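Local coordinates for protein lactaldehyde dehydrogenase (Escherichia coli, PDB 2IMP) that catalyses the irreversible NAD-dependent oxidation of L-lactaldehyde to L-lactate, and also oxidises glycolaldehyde and L-glyceraldehyde, working as a homotetramer, at residues I173-S178 with G200-V205; N184-A189 with L204-G209; R350-G355 with L369-R374; Y363-T368 with G386-V391. All coordinates share one frame; numbering follows the deposited sequence.

Contact 1 of 4, residues I173-S178 with G200-V205. With NAI (1,4-dihydronicotinamide adenine dinucleotide), chain D.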
# COMPACT_ATOMS: atom_id res chain seq x y z
N ILE A 173 8.25 4.14 26.23
CA ILE A 173 9.64 3.76 26.07
C ILE A 173 10.58 4.11 27.23
O ILE A 173 10.35 5.05 27.99
CB ILE A 173 10.20 4.39 24.76
CG1 ILE A 173 11.50 3.71 24.34
CG2 ILE A 173 10.44 5.88 24.97
CD1 ILE A 173 12.07 4.26 23.01
N VAL A 174 11.62 3.30 27.35
CA VAL A 174 12.68 3.49 28.32
C VAL A 174 14.00 3.55 27.56
O VAL A 174 14.39 2.58 26.90
CB VAL A 174 12.78 2.33 29.34
CG1 VAL A 174 13.97 2.59 30.27
CG2 VAL A 174 11.50 2.21 30.15
N ILE A 175 14.66 4.69 27.62
CA ILE A 175 15.91 4.86 26.92
C ILE A 175 17.17 4.93 27.80
O ILE A 175 17.16 5.51 28.89
CB ILE A 175 15.84 6.14 26.05
CG1 ILE A 175 14.96 5.88 24.83
CG2 ILE A 175 17.24 6.59 25.66
CD1 ILE A 175 14.75 7.08 23.96
N LYS A 176 18.23 4.31 27.31
CA LYS A 176 19.53 4.37 27.97
C LYS A 176 20.58 4.91 26.99
O LYS A 176 20.91 4.25 26.01
CB LYS A 176 20.02 3.02 28.48
CG LYS A 176 21.30 3.16 29.31
CD LYS A 176 22.03 1.85 29.55
CE LYS A 176 22.96 1.50 28.39
NZ LYS A 176 24.08 2.48 28.25
N PRO A 177 21.08 6.12 27.24
CA PRO A 177 22.08 6.65 26.32
C PRO A 177 23.43 5.96 26.59
O PRO A 177 23.57 5.23 27.58
CB PRO A 177 22.12 8.12 26.69
CG PRO A 177 21.96 8.07 28.20
CD PRO A 177 20.85 7.03 28.38
N SER A 178 24.40 6.16 25.71
CA SER A 178 25.72 5.60 25.95
C SER A 178 26.34 6.27 27.19
O SER A 178 26.08 7.44 27.44
CB SER A 178 26.63 5.87 24.74
OG SER A 178 28.01 5.78 25.10
N GLY A 200 5.59 8.25 32.63
CA GLY A 200 5.81 6.88 32.21
C GLY A 200 5.98 6.66 30.72
O GLY A 200 6.56 5.65 30.32
N VAL A 201 5.48 7.57 29.89
CA VAL A 201 5.61 7.40 28.44
C VAL A 201 7.07 7.46 27.95
O VAL A 201 7.47 6.66 27.09
CB VAL A 201 4.75 8.45 27.69
CG1 VAL A 201 4.96 8.32 26.18
CG2 VAL A 201 3.28 8.24 28.04
N PHE A 202 7.83 8.40 28.49
CA PHE A 202 9.25 8.53 28.18
C PHE A 202 10.10 8.46 29.45
O PHE A 202 9.95 9.27 30.36
CB PHE A 202 9.57 9.85 27.46
CG PHE A 202 11.04 10.01 27.12
CD1 PHE A 202 11.55 9.52 25.91
CD2 PHE A 202 11.92 10.64 28.00
CE1 PHE A 202 12.92 9.64 25.60
CE2 PHE A 202 13.29 10.76 27.70
CZ PHE A 202 13.79 10.27 26.49
N ASN A 203 10.98 7.46 29.51
CA ASN A 203 11.85 7.27 30.66
C ASN A 203 13.34 7.22 30.28
O ASN A 203 13.70 6.66 29.23
CB ASN A 203 11.47 5.96 31.37
CG ASN A 203 10.00 5.87 31.70
OD1 ASN A 203 9.56 6.29 32.78
ND2 ASN A 203 9.21 5.33 30.78
N LEU A 204 14.18 7.81 31.10
CA LEU A 204 15.61 7.79 30.83
C LEU A 204 16.42 7.14 31.95
O LEU A 204 16.43 7.64 33.08
CB LEU A 204 16.14 9.22 30.60
CG LEU A 204 17.61 9.31 30.16
CD1 LEU A 204 17.73 9.04 28.68
CD2 LEU A 204 18.17 10.70 30.46
N VAL A 205 17.06 6.02 31.66
CA VAL A 205 17.89 5.37 32.66
C VAL A 205 19.38 5.49 32.31
O VAL A 205 19.74 5.49 31.13
CB VAL A 205 17.49 3.89 32.88
CG1 VAL A 205 16.09 3.84 33.50
CG2 VAL A 205 17.52 3.13 31.57
PA NAI D . 28.50 -0.11 21.77
O1A NAI D . 27.76 -1.32 21.37
O2A NAI D . 29.80 -0.44 22.52
O5B NAI D . 27.55 0.80 22.68
C5B NAI D . 26.27 1.25 22.28
C4B NAI D . 25.22 1.07 23.39
O4B NAI D . 25.05 -0.30 23.72
C3B NAI D . 25.58 1.77 24.71
O3B NAI D . 24.42 2.42 25.25
C2B NAI D . 26.10 0.63 25.56
O2B NAI D . 26.08 0.84 26.95
C1B NAI D . 25.25 -0.52 25.12
N9A NAI D . 25.86 -1.86 25.36
C8A NAI D . 27.18 -2.29 25.23
N7A NAI D . 27.25 -3.61 25.57
C5A NAI D . 26.01 -4.03 25.91
C6A NAI D . 25.50 -5.28 26.34
N6A NAI D . 26.30 -6.33 26.48
N1A NAI D . 24.13 -5.39 26.62
C2A NAI D . 23.27 -4.29 26.48
N3A NAI D . 23.79 -3.06 26.05
C4A NAI D . 25.13 -2.94 25.77
O3 NAI D . 28.77 0.69 20.41
PN NAI D . 29.34 2.19 20.26
O1N NAI D . 28.57 3.14 21.09
O2N NAI D . 29.40 2.48 18.78
O5D NAI D . 30.85 1.99 20.80
C5D NAI D . 31.34 2.41 22.05
C4D NAI D . 32.78 1.96 22.13
O4D NAI D . 33.24 2.12 23.47
C3D NAI D . 33.29 0.56 21.73
O3D NAI D . 33.99 0.63 20.50
C2D NAI D . 34.16 0.09 22.87
O2D NAI D . 35.33 -0.56 22.43
C1D NAI D . 34.42 1.37 23.63
N1N NAI D . 34.77 1.08 25.06
C2N NAI D . 33.71 0.94 25.96
C3N NAI D . 33.98 0.67 27.33
C7N NAI D . 32.86 0.51 28.32
O7N NAI D . 33.17 0.25 29.65
N7N NAI D . 31.57 0.61 27.99
C4N NAI D . 35.35 0.55 27.74
C5N NAI D . 36.42 0.70 26.81
C6N NAI D . 36.10 0.97 25.46

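Contact 2 of 4, residues N184-A189 with L204-G209. With NAI (1,4-dihydronicotinamide adenine dinucleotide), chain D.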
# COMPACT_ATOMS: atom_id res chain seq x y z
N ASN A 184 23.51 15.04 26.44
CA ASN A 184 22.51 15.45 25.48
C ASN A 184 21.16 14.77 25.78
O ASN A 184 20.09 15.35 25.55
CB ASN A 184 22.97 15.10 24.06
CG ASN A 184 23.10 13.61 23.85
OD1 ASN A 184 22.09 12.92 23.58
ND2 ASN A 184 24.30 13.09 23.98
N ALA A 185 21.23 13.55 26.30
CA ALA A 185 20.03 12.80 26.65
C ALA A 185 19.31 13.38 27.89
O ALA A 185 18.09 13.34 27.99
CB ALA A 185 20.38 11.34 26.89
N ILE A 186 20.10 13.88 28.84
CA ILE A 186 19.53 14.51 30.01
C ILE A 186 18.77 15.78 29.59
O ILE A 186 17.68 16.07 30.08
CB ILE A 186 20.62 14.90 31.05
CG1 ILE A 186 21.09 13.66 31.80
CG2 ILE A 186 20.07 15.94 32.04
CD1 ILE A 186 20.02 13.02 32.65
N ALA A 187 19.36 16.52 28.66
CA ALA A 187 18.72 17.71 28.14
C ALA A 187 17.40 17.34 27.43
O ALA A 187 16.40 18.07 27.51
CB ALA A 187 19.66 18.44 27.19
N PHE A 188 17.40 16.21 26.74
CA PHE A 188 16.19 15.74 26.08
C PHE A 188 15.09 15.45 27.12
O PHE A 188 13.93 15.80 26.94
CB PHE A 188 16.47 14.49 25.24
CG PHE A 188 15.30 14.06 24.38
CD1 PHE A 188 14.18 13.45 24.94
CD2 PHE A 188 15.32 14.27 23.01
CE1 PHE A 188 13.10 13.06 24.15
CE2 PHE A 188 14.25 13.89 22.20
CZ PHE A 188 13.14 13.28 22.77
N ALA A 189 15.49 14.79 28.21
CA ALA A 189 14.56 14.47 29.29
C ALA A 189 13.97 15.74 29.96
O ALA A 189 12.79 15.77 30.32
CB ALA A 189 15.25 13.59 30.34
N LEU A 204 14.18 7.81 31.10
CA LEU A 204 15.61 7.79 30.83
C LEU A 204 16.42 7.14 31.95
O LEU A 204 16.43 7.64 33.08
CB LEU A 204 16.14 9.22 30.60
CG LEU A 204 17.61 9.31 30.16
CD1 LEU A 204 17.73 9.04 28.68
CD2 LEU A 204 18.17 10.70 30.46
N VAL A 205 17.06 6.02 31.66
CA VAL A 205 17.89 5.37 32.66
C VAL A 205 19.38 5.49 32.31
O VAL A 205 19.74 5.49 31.13
CB VAL A 205 17.49 3.89 32.88
CG1 VAL A 205 16.09 3.84 33.50
CG2 VAL A 205 17.52 3.13 31.57
N LEU A 206 20.24 5.60 33.32
CA LEU A 206 21.66 5.78 33.07
C LEU A 206 22.58 4.68 33.62
O LEU A 206 22.40 4.22 34.75
CB LEU A 206 22.09 7.14 33.65
CG LEU A 206 21.26 8.33 33.15
CD1 LEU A 206 21.50 9.54 34.04
CD2 LEU A 206 21.62 8.63 31.70
N GLY A 207 23.57 4.29 32.82
CA GLY A 207 24.50 3.27 33.25
C GLY A 207 25.24 2.56 32.13
O GLY A 207 25.23 3.00 30.97
N ARG A 208 25.88 1.46 32.48
CA ARG A 208 26.64 0.67 31.52
C ARG A 208 25.79 -0.33 30.73
O ARG A 208 24.64 -0.60 31.08
CB ARG A 208 27.76 -0.10 32.23
CG ARG A 208 28.83 0.78 32.86
CD ARG A 208 29.76 -0.07 33.72
NE ARG A 208 29.01 -0.75 34.77
CZ ARG A 208 29.47 -1.78 35.47
NH1 ARG A 208 30.69 -2.26 35.24
NH2 ARG A 208 28.72 -2.34 36.41
N GLY A 209 26.38 -0.87 29.67
CA GLY A 209 25.66 -1.83 28.86
C GLY A 209 25.42 -3.15 29.56
O GLY A 209 24.30 -3.65 29.58
PA NAI D . 28.50 -0.11 21.77
O1A NAI D . 27.76 -1.32 21.37
O2A NAI D . 29.80 -0.44 22.52
O5B NAI D . 27.55 0.80 22.68
C5B NAI D . 26.27 1.25 22.28
C4B NAI D . 25.22 1.07 23.39
O4B NAI D . 25.05 -0.30 23.72
C3B NAI D . 25.58 1.77 24.71
O3B NAI D . 24.42 2.42 25.25
C2B NAI D . 26.10 0.63 25.56
O2B NAI D . 26.08 0.84 26.95
C1B NAI D . 25.25 -0.52 25.12
N9A NAI D . 25.86 -1.86 25.36
C8A NAI D . 27.18 -2.29 25.23
N7A NAI D . 27.25 -3.61 25.57
C5A NAI D . 26.01 -4.03 25.91
C6A NAI D . 25.50 -5.28 26.34
N6A NAI D . 26.30 -6.33 26.48
N1A NAI D . 24.13 -5.39 26.62
C2A NAI D . 23.27 -4.29 26.48
N3A NAI D . 23.79 -3.06 26.05
C4A NAI D . 25.13 -2.94 25.77
O3 NAI D . 28.77 0.69 20.41
PN NAI D . 29.34 2.19 20.26
O1N NAI D . 28.57 3.14 21.09
O2N NAI D . 29.40 2.48 18.78
O5D NAI D . 30.85 1.99 20.80
C5D NAI D . 31.34 2.41 22.05
C4D NAI D . 32.78 1.96 22.13
O4D NAI D . 33.24 2.12 23.47
C3D NAI D . 33.29 0.56 21.73
O3D NAI D . 33.99 0.63 20.50
C2D NAI D . 34.16 0.09 22.87
O2D NAI D . 35.33 -0.56 22.43
C1D NAI D . 34.42 1.37 23.63
N1N NAI D . 34.77 1.08 25.06
C2N NAI D . 33.71 0.94 25.96
C3N NAI D . 33.98 0.67 27.33
C7N NAI D . 32.86 0.51 28.32
O7N NAI D . 33.17 0.25 29.65
N7N NAI D . 31.57 0.61 27.99
C4N NAI D . 35.35 0.55 27.74
C5N NAI D . 36.42 0.70 26.81
C6N NAI D . 36.10 0.97 25.46

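Contact 3 of 4, residues R350-G355 with L369-R374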
# COMPACT_ATOMS: atom_id res chain seq x y z
N ARG A 350 50.55 0.65 1.88
CA ARG A 350 51.39 1.81 1.64
C ARG A 350 50.80 3.13 2.20
O ARG A 350 49.78 3.62 1.72
CB ARG A 350 51.63 1.95 0.13
CG ARG A 350 52.88 2.74 -0.24
CD ARG A 350 53.05 2.80 -1.75
NE ARG A 350 52.11 3.72 -2.38
CZ ARG A 350 51.79 3.70 -3.67
NH1 ARG A 350 52.33 2.79 -4.48
NH2 ARG A 350 50.94 4.59 -4.17
N VAL A 351 51.45 3.69 3.22
CA VAL A 351 50.98 4.94 3.82
C VAL A 351 51.24 6.20 2.96
O VAL A 351 52.36 6.72 2.92
CB VAL A 351 51.62 5.16 5.20
CG1 VAL A 351 51.15 6.49 5.78
CG2 VAL A 351 51.26 4.02 6.14
N ALA A 352 50.20 6.67 2.28
CA ALA A 352 50.31 7.85 1.44
C ALA A 352 50.09 9.17 2.21
O ALA A 352 50.31 10.26 1.68
CB ALA A 352 49.31 7.76 0.29
N PHE A 353 49.65 9.04 3.46
CA PHE A 353 49.39 10.19 4.32
C PHE A 353 48.91 9.80 5.73
O PHE A 353 48.12 8.87 5.89
CB PHE A 353 48.35 11.11 3.66
CG PHE A 353 48.19 12.43 4.35
CD1 PHE A 353 49.29 13.27 4.54
CD2 PHE A 353 46.95 12.83 4.84
CE1 PHE A 353 49.16 14.49 5.20
CE2 PHE A 353 46.80 14.05 5.50
CZ PHE A 353 47.91 14.88 5.68
N GLY A 354 49.41 10.51 6.74
CA GLY A 354 49.03 10.22 8.11
C GLY A 354 49.69 8.95 8.60
O GLY A 354 50.90 8.78 8.47
N GLY A 355 48.89 8.05 9.17
CA GLY A 355 49.42 6.78 9.65
C GLY A 355 50.18 6.83 10.96
O GLY A 355 50.82 5.85 11.35
N LEU A 369 45.64 7.99 4.82
CA LEU A 369 45.38 7.40 3.52
C LEU A 369 46.29 6.19 3.23
O LEU A 369 47.51 6.32 3.20
CB LEU A 369 45.58 8.45 2.43
CG LEU A 369 45.40 7.96 0.99
CD1 LEU A 369 44.01 7.39 0.81
CD2 LEU A 369 45.63 9.12 0.03
N LEU A 370 45.67 5.03 3.05
CA LEU A 370 46.43 3.82 2.78
C LEU A 370 46.26 3.29 1.34
O LEU A 370 45.14 3.10 0.87
CB LEU A 370 46.04 2.72 3.77
CG LEU A 370 46.21 3.09 5.25
CD1 LEU A 370 45.76 1.93 6.13
CD2 LEU A 370 47.66 3.44 5.53
N LEU A 371 47.38 3.08 0.66
CA LEU A 371 47.36 2.58 -0.70
C LEU A 371 47.89 1.13 -0.83
O LEU A 371 48.32 0.54 0.16
CB LEU A 371 48.14 3.52 -1.62
CG LEU A 371 47.76 5.01 -1.59
CD1 LEU A 371 48.47 5.74 -2.72
CD2 LEU A 371 46.25 5.17 -1.72
N ASP A 372 47.86 0.59 -2.04
CA ASP A 372 48.31 -0.78 -2.26
C ASP A 372 47.71 -1.78 -1.25
O ASP A 372 48.36 -2.75 -0.86
CB ASP A 372 49.84 -0.85 -2.21
CG ASP A 372 50.49 -0.08 -3.34
OD1 ASP A 372 49.99 -0.18 -4.48
OD2 ASP A 372 51.50 0.62 -3.08
N VAL A 373 46.48 -1.51 -0.84
CA VAL A 373 45.77 -2.38 0.08
C VAL A 373 45.12 -3.56 -0.65
O VAL A 373 44.69 -3.43 -1.80
CB VAL A 373 44.67 -1.61 0.84
CG1 VAL A 373 43.96 -2.54 1.82
CG2 VAL A 373 45.28 -0.43 1.58
N ARG A 374 45.08 -4.72 -0.00
CA ARG A 374 44.48 -5.89 -0.61
C ARG A 374 43.16 -6.33 0.07
O ARG A 374 43.05 -6.31 1.29
CB ARG A 374 45.47 -7.06 -0.59
CG ARG A 374 46.74 -6.82 -1.38
CD ARG A 374 47.67 -8.03 -1.30
NE ARG A 374 48.91 -7.82 -2.04
CZ ARG A 374 49.85 -8.76 -2.21
NH1 ARG A 374 49.69 -9.97 -1.70
NH2 ARG A 374 50.95 -8.47 -2.90

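Contact 4 of 4, residues Y363-T368 with G386-V391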
# COMPACT_ATOMS: atom_id res chain seq x y z
N TYR A 363 42.04 12.50 22.40
CA TYR A 363 42.33 11.35 21.55
C TYR A 363 42.30 11.66 20.05
O TYR A 363 41.33 11.36 19.36
CB TYR A 363 41.34 10.22 21.86
CG TYR A 363 41.02 10.12 23.32
CD1 TYR A 363 39.88 10.73 23.85
CD2 TYR A 363 41.89 9.48 24.20
CE1 TYR A 363 39.62 10.71 25.22
CE2 TYR A 363 41.64 9.46 25.57
CZ TYR A 363 40.51 10.07 26.07
OH TYR A 363 40.27 10.08 27.43
N TYR A 364 43.38 12.25 19.55
CA TYR A 364 43.45 12.61 18.15
C TYR A 364 44.25 11.66 17.24
O TYR A 364 45.31 11.17 17.60
CB TYR A 364 44.02 14.02 17.99
CG TYR A 364 43.24 15.08 18.72
CD1 TYR A 364 43.47 15.34 20.06
CD2 TYR A 364 42.24 15.80 18.06
CE1 TYR A 364 42.73 16.31 20.74
CE2 TYR A 364 41.50 16.76 18.72
CZ TYR A 364 41.75 17.01 20.06
OH TYR A 364 41.01 17.97 20.71
N TYR A 365 43.69 11.41 16.06
CA TYR A 365 44.34 10.60 15.05
C TYR A 365 44.27 11.31 13.69
O TYR A 365 43.19 11.66 13.22
CB TYR A 365 43.70 9.22 14.94
CG TYR A 365 44.61 8.23 14.23
CD1 TYR A 365 45.67 7.63 14.90
CD2 TYR A 365 44.45 7.96 12.87
CE1 TYR A 365 46.56 6.79 14.24
CE2 TYR A 365 45.34 7.12 12.20
CZ TYR A 365 46.39 6.54 12.89
OH TYR A 365 47.29 5.75 12.23
N PRO A 366 45.42 11.54 13.05
CA PRO A 366 45.47 12.22 11.76
C PRO A 366 44.79 11.51 10.58
O PRO A 366 44.78 10.28 10.49
CB PRO A 366 46.97 12.39 11.53
CG PRO A 366 47.51 11.12 12.10
CD PRO A 366 46.75 11.01 13.42
N PRO A 367 44.19 12.30 9.66
CA PRO A 367 43.53 11.71 8.51
C PRO A 367 44.58 10.80 7.84
O PRO A 367 45.67 11.26 7.48
CB PRO A 367 43.18 12.93 7.66
CG PRO A 367 42.87 13.95 8.69
CD PRO A 367 44.00 13.76 9.69
N THR A 368 44.26 9.53 7.70
CA THR A 368 45.19 8.59 7.12
C THR A 368 44.75 7.95 5.80
O THR A 368 43.63 7.45 5.68
CB THR A 368 45.50 7.47 8.14
OG1 THR A 368 46.04 8.06 9.33
CG2 THR A 368 46.50 6.48 7.56
N GLY A 386 38.38 5.67 13.59
CA GLY A 386 39.09 6.86 13.12
C GLY A 386 39.02 7.18 11.64
O GLY A 386 38.35 6.49 10.87
N PRO A 387 39.72 8.25 11.21
CA PRO A 387 39.77 8.72 9.83
C PRO A 387 40.76 7.97 8.91
O PRO A 387 41.70 8.57 8.37
CB PRO A 387 40.15 10.18 9.99
CG PRO A 387 41.13 10.11 11.12
CD PRO A 387 40.44 9.17 12.10
N VAL A 388 40.55 6.67 8.73
CA VAL A 388 41.42 5.87 7.87
C VAL A 388 40.74 5.44 6.55
O VAL A 388 39.71 4.78 6.57
CB VAL A 388 41.90 4.61 8.60
CG1 VAL A 388 42.85 3.82 7.71
CG2 VAL A 388 42.58 4.99 9.91
N LEU A 389 41.33 5.84 5.42
CA LEU A 389 40.78 5.48 4.12
C LEU A 389 41.63 4.49 3.30
O LEU A 389 42.61 4.88 2.66
CB LEU A 389 40.55 6.73 3.27
CG LEU A 389 39.44 7.70 3.67
CD1 LEU A 389 39.37 8.83 2.65
CD2 LEU A 389 38.11 6.96 3.72
N PRO A 390 41.27 3.20 3.33
CA PRO A 390 42.02 2.19 2.58
C PRO A 390 41.58 2.22 1.10
O PRO A 390 40.39 2.25 0.80
CB PRO A 390 41.62 0.89 3.27
CG PRO A 390 40.19 1.15 3.63
CD PRO A 390 40.24 2.57 4.18
N VAL A 391 42.55 2.23 0.19
CA VAL A 391 42.23 2.25 -1.23
C VAL A 391 42.66 0.99 -1.99
O VAL A 391 43.80 0.53 -1.87
CB VAL A 391 42.85 3.48 -1.93
CG1 VAL A 391 42.42 3.51 -3.39
CG2 VAL A 391 42.43 4.76 -1.22

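Contact 1 of 4, residues I173-S178 with G200-V205
Ile173 and Asn203 meet where two parallel strands of a beta-alpha-beta unit, 172-176 and 202-204, run side by side in the NAD-binding Rossmann-type domain. The carbonyl O of Ile173 is gripped twice by Asn203. Asn203 N bonds to Ile173 O at 2.9 Å. Asn203 ND2 reaches the same Ile173 O at 3.0 Å, from above the carbonyl plane. The second Asn203 ND2 bond, 2.7 Å to Gly200 O, closes back on its own segment and fixes the amide's rotation. A chi1 of -53° sets the amide beside its own backbone N, within range of both carbonyls. With an alanine in place of Asn203, Gly200 O would probably lose its amide partner and Ile173 O one of its two donors. The ladder continues through Ile175, whose N bonds to Asn203 O and whose O accepts from Val205 N.

Side chains pack on both faces. Ile173, Ile175, Phe202 and Leu204 share one face, the first three touching helix 155-168. Ile175 CD1 lies 3.5 Å from Phe202 CE1. On the other face Val174 CG1 meets Val205 CG2, under helices 43-62 and 209-218.

At the strand end, Lys176 runs along Val205 O and then bends at chi3 and chi4 toward the cofactor. Its NZ also bonds to Pro177 O and Gly207 O. Lys176 NZ holds two adenosine ribose hydroxyls, 2.9 Å from NAI O2B and 3.0 Å from NAI O3B.

Contact 2 of 4, residues N184-A189 with L204-G209
Leu204 reaches helix 183-195 with both methyls, and one of them sits against a backbone carbonyl: Leu204 CD2 lies 3.6 Å from Ala185 O. This is the helix of a beta-alpha-beta unit packing on the end of its second strand, in the NAD-binding domain. The side chains meet only through carbon. Two alanines one helical turn apart, Ala185 and Ala189, both point at the strand end. Their small side chains let the leucine come close to the helix backbone. Leu204 CD1 takes Ala185 CB at 3.9 Å, while Leu204 CD2 takes Ala189 CB at 4.1 Å.

Ile186 closes the side of this patch. Its CG1 branch lies beside the backbone N (chi1 -76°), and a second bend at chi2, -65°, brings CD1 round toward Leu204 and Leu206. It meets Leu204 at about a right angle, with Ile186 CD1 3.7 Å from Leu204 CD2. Ile186 CD1 also lies 4.0 Å from Leu206 CD1. Strand 5-11 adds further cover, with His7 on Ile186 and Tyr10 on Ala189.

Beyond Leu206 the chain heads for the cofactor, and Arg208 is the N-cap of the next helix. Gly209, with no side chain, lies against the adenine; Gly209 N is 3.2 Å from NAI O2B.

Contact 3 of 4, residues R350-G355 with L369-R374
Arg350 and Leu371 form a hydrogen-bonded pair in an antiparallel ladder between strands 350-353 and 368-371, at the edge of a mixed sheet. The backbone bonds come first. Arg350 N gives to Leu371 O at 2.8 Å, and Leu371 N returns a nearly straight bond (176°) to Arg350 O. Further along, a classic beta bulge sets two residues, Ala352 and Phe353, opposite Leu369. Leu369 O takes Ala352 N at 2.9 Å and Phe353 N only weakly. Leu369 N closes on Phe353 O.

The charged contact is a salt bridge. Arg350 bends at chi3 (75°), which brings its guanidinium back over Asp372. Asp372 OD2 then lies over one face of the guanidinium, 2.7 Å from Arg350 NH1, with the two planes perpendicular. Both residues are exposed.

Apolar contacts complete the pairing. Leu371 CD1 approaches the arginine's NH2 obliquely, and Leu371 CG lies 3.7 Å from Ala352 CB. Tyr298 and Val302 of helix 298-310 cover Leu371. An alanine at Leu371 is likely to open a gap beside Ala352 and leave the arginine's end freer to swing. On the other face Val351 and Leu370 run alongside each other in the same direction, with Val351 CG2 3.7 Å from Leu370 CD2.

Contact 4 of 4, residues Y363-T368 with G386-V391
Tyr365 turns the edge of its ring to Pro387, whose CD lies near the ring plane, 4.3 Å from Tyr365 CD2. One face of the ring carries Pro366 CD from the next residue, 3.6 Å above the plane and offset toward the rim. Val388 CG2 approaches obliquely, 4.2 Å from Tyr365 CE2. With CG anti to the backbone N, chi1 of -162° carries the ring to where its CD2-CE2 side meets Pro387 and Val388. Val337 and Val341 of helix 331-346 also touch it.

The ring of Pro387 wedges against the backbone of the first segment. Pro387 CG sits 3.3 Å from Tyr365 O and is also near Pro366 O. An inverse gamma turn is centred on Pro387, with a weak bond from Val388 N to Gly386 O, and the proline carbonyl is turned to segment 363-368.

Two straight bonds then join the backbones. Thr368 N gives to Pro387 O at 2.8 Å. Leu389 N gives to Thr368 O, also at 2.8 Å, and both run at 175°. Thr368 OG1 donates to Pro366 O at 2.8 Å, tying the loop to the start of the strand, and accepts from Gly355 N.

Together these features mark the start of a parallel strand pair. Thr368 and Val388 form its first bridge, where strands 368-371 and 388-394 enter the mixed sheet of the aldehyde dehydrogenase catalytic domain.

Contacts 1 and 2 lie in the cofactor-binding part of the chain. They share Leu204 and Val205 and join the same beta-alpha-beta unit, contact 1 strand to strand and contact 2 helix to strand end. Both are buried and touch NAI. Contacts 3 and 4 belong to another sheet, with contact centres about 10 Å apart, and meet through strand 368-371: Leu370 O lies 2.8 Å from Val391 N. Contact 4 is buried and parallel, led in by prolines. Contact 3 is antiparallel and partly exposed, and it alone carries a salt bridge across its segments. Contact 2 relies on apolar packing, whereas contacts 1 and 3 add ladders and contact 4 a single bridge.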